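Local coordinates for RNA silencing suppressor p19 (Tomato bushy stunt virus, PDB 4J39), which probably suppresses RNA silencing in the host by binding short interfering RNA duplexes as a homodimer that selects them by length, at residues Thr5-Leu10 / Asn74-Arg79. Residues are numbered along the deposited sequence; the frame is centred on the assembly and turned at random.
Sequences TSPFKL and NYAASR. With SO4 (sulfate ion), chain C.
The N-terminal loop of the p19 core packs here against helix 70-78, with Ala76 CB pressed into the backbone between Thr5 and Pro7. Ala76 CB lies 3.3 Å from Pro7 N and 3.6 Å from Thr5 O. Pro7 CB meets Ala76 CB at 3.6 Å, and the Pro7 side chain also touches Phe48 and Trp41 of the sheet. Thr5 and Tyr75 cross at about a right angle. Thr5 OG1 lies beside the backbone N (chi1 -79°), which puts CG2 anti to that N and against the Tyr75 ring, with Thr5 CG2 3.4 Å from Tyr75 CE2. OG1 is left on the other branch, where one water joins it to Tyr75 OH. A second water donates to both Thr5 O and Ala76 O, each at 2.8 Å. No direct hydrogen bond links the two segments, so water carries the polar part of the contact. Pro7 O also bonds Ser72 OG, one turn earlier on the helix. Ser6 faces away from the helix. With chi1 at -173°, Ser6 OG takes the N-H of Phe8 N in a nearly straight bond of 3.1 Å and gives its own proton to sulfate O1 at 2.7 Å. The sulfate, probably from the crystallisation liquor, is held by Arg50 as well, and its O1 lies off the edge of the Phe8 ring, near the ring plane. The Ser6 bond to Phe8 N defines an ST turn in the N-terminal loop, where Pro7 packs between helix 70-78 and the antiparallel sheet of the p19 fold.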
loop_
_atom_site.group_PDB
_atom_site.type_symbol
_atom_site.label_atom_id
_atom_site.label_comp_id
_atom_site.label_asym_id
_atom_site.label_seq_id
_atom_site.Cartn_x
_atom_site.Cartn_y
_atom_site.Cartn_z
ATOM N N THR A 5 -17.699 17.504 -4.413
ATOM C CA THR A 5 -18.029 16.767 -3.160
ATOM C C THR A 5 -16.797 15.877 -2.779
ATOM O O THR A 5 -16.282 15.066 -3.551
ATOM C CB THR A 5 -19.300 15.890 -3.258
ATOM O OG1 THR A 5 -20.501 16.688 -3.119
ATOM C CG2 THR A 5 -19.346 14.853 -2.124
ATOM N N SER A 6 -16.312 16.105 -1.587
ATOM C CA SER A 6 -15.110 15.410 -1.147
ATOM C C SER A 6 -15.434 14.007 -0.656
ATOM O O SER A 6 -16.442 13.852 -0.011
ATOM C CB SER A 6 -14.613 16.161 0.082
ATOM O OG SER A 6 -13.351 15.667 0.491
ATOM N N PRO A 7 -14.489 13.046 -0.751
ATOM C CA PRO A 7 -14.651 11.763 -0.018
ATOM C C PRO A 7 -14.435 11.864 1.471
ATOM O O PRO A 7 -14.758 10.884 2.223
ATOM C CB PRO A 7 -13.612 10.866 -0.699
ATOM C CG PRO A 7 -12.607 11.769 -1.030
ATOM C CD PRO A 7 -13.180 13.054 -1.442
ATOM N N PHE A 8 -13.911 12.997 1.933
ATOM C CA PHE A 8 -13.546 13.197 3.336
ATOM C C PHE A 8 -14.710 13.739 4.172
ATOM O O PHE A 8 -15.533 14.574 3.690
ATOM C CB PHE A 8 -12.284 14.018 3.491
ATOM C CG PHE A 8 -11.094 13.378 2.901
ATOM C CD1 PHE A 8 -10.538 13.883 1.727
ATOM C CD2 PHE A 8 -10.457 12.295 3.462
ATOM C CE1 PHE A 8 -9.464 13.322 1.169
ATOM C CE2 PHE A 8 -9.455 11.667 2.889
ATOM C CZ PHE A 8 -8.848 12.222 1.727
ATOM N N LYS A 9 -14.805 13.287 5.414
ATOM C CA LYS A 9 -15.816 13.672 6.399
ATOM C C LYS A 9 -15.337 14.599 7.533
ATOM O O LYS A 9 -16.068 15.078 8.394
ATOM C CB LYS A 9 -16.399 12.392 6.997
ATOM C CG LYS A 9 -16.852 11.337 6.023
ATOM C CD LYS A 9 -17.533 10.174 6.689
ATOM C CE LYS A 9 -18.859 10.479 7.459
ATOM N NZ LYS A 9 -19.317 9.222 8.165
ATOM N N LEU A 10 -14.048 14.939 7.527
ATOM C CA LEU A 10 -13.484 15.828 8.472
ATOM C C LEU A 10 -12.657 16.873 7.680
ATOM O O LEU A 10 -12.123 16.568 6.639
ATOM C CB LEU A 10 -12.498 15.058 9.359
ATOM C CG LEU A 10 -12.968 13.990 10.347
ATOM C CD1 LEU A 10 -11.798 13.383 11.066
ATOM C CD2 LEU A 10 -14.092 14.529 11.318
ATOM N N ASN A 74 -17.445 6.242 -2.087
ATOM C CA ASN A 74 -18.238 5.915 -3.261
ATOM C C ASN A 74 -19.099 7.130 -3.725
ATOM O O ASN A 74 -19.304 7.321 -4.924
ATOM C CB ASN A 74 -19.184 4.815 -2.940
ATOM C CG ASN A 74 -19.762 4.240 -4.164
ATOM O OD1 ASN A 74 -19.046 3.649 -4.996
ATOM N ND2 ASN A 74 -21.059 4.497 -4.365
ATOM N N TYR A 75 -19.623 7.890 -2.795
ATOM C CA TYR A 75 -20.436 9.043 -3.171
ATOM C C TYR A 75 -19.533 10.014 -3.952
ATOM O O TYR A 75 -19.848 10.494 -5.110
ATOM C CB TYR A 75 -21.037 9.675 -1.956
ATOM C CG TYR A 75 -21.847 10.838 -2.433
ATOM C CD1 TYR A 75 -22.918 10.600 -3.358
ATOM C CD2 TYR A 75 -21.513 12.155 -2.086
ATOM C CE1 TYR A 75 -23.659 11.670 -3.874
ATOM C CE2 TYR A 75 -22.289 13.239 -2.572
ATOM C CZ TYR A 75 -23.328 12.993 -3.507
ATOM O OH TYR A 75 -24.077 14.093 -3.997
ATOM N N ALA A 76 -18.386 10.329 -3.389
ATOM C CA ALA A 76 -17.465 11.219 -4.081
ATOM C C ALA A 76 -16.995 10.712 -5.421
ATOM O O ALA A 76 -16.910 11.481 -6.454
ATOM C CB ALA A 76 -16.170 11.480 -3.118
ATOM N N ALA A 77 -16.626 9.462 -5.512
ATOM C CA ALA A 77 -16.080 8.860 -6.679
ATOM C C ALA A 77 -17.160 8.693 -7.824
ATOM O O ALA A 77 -16.801 8.816 -8.987
ATOM C CB ALA A 77 -15.536 7.471 -6.383
ATOM N N SER A 78 -18.383 8.475 -7.456
ATOM C CA SER A 78 -19.504 8.171 -8.443
ATOM C C SER A 78 -19.779 9.376 -9.388
ATOM O O SER A 78 -20.343 9.204 -10.450
ATOM C CB SER A 78 -20.751 7.613 -7.780
ATOM O OG SER A 78 -21.334 8.536 -6.911
ATOM N N ARG A 79 -19.372 10.556 -8.954
ATOM C CA ARG A 79 -19.454 11.775 -9.778
ATOM C C ARG A 79 -18.651 11.685 -11.064
ATOM O O ARG A 79 -18.924 12.399 -12.072
ATOM C CB ARG A 79 -18.934 12.908 -8.900
ATOM C CG ARG A 79 -18.837 14.284 -9.560
ATOM C CD ARG A 79 -20.189 14.635 -10.135
ATOM N NE ARG A 79 -20.131 15.941 -10.727
ATOM C CZ ARG A 79 -19.609 16.125 -11.964
ATOM N NH1 ARG A 79 -19.148 15.138 -12.680
ATOM N NH2 ARG A 79 -19.614 17.366 -12.458
HETATM S S SO4 C . -11.935 18.968 -0.326
HETATM O O1 SO4 C . -11.516 17.533 -0.049
HETATM O O2 SO4 C . -12.740 18.969 -1.583
HETATM O O3 SO4 C . -10.777 19.760 -0.492
HETATM O O4 SO4 C . -12.707 19.362 0.775
HETATM O O HOH W 1 -17.054 14.312 -6.176
HETATM O O HOH W 2 -23.212 16.438 -4.457
#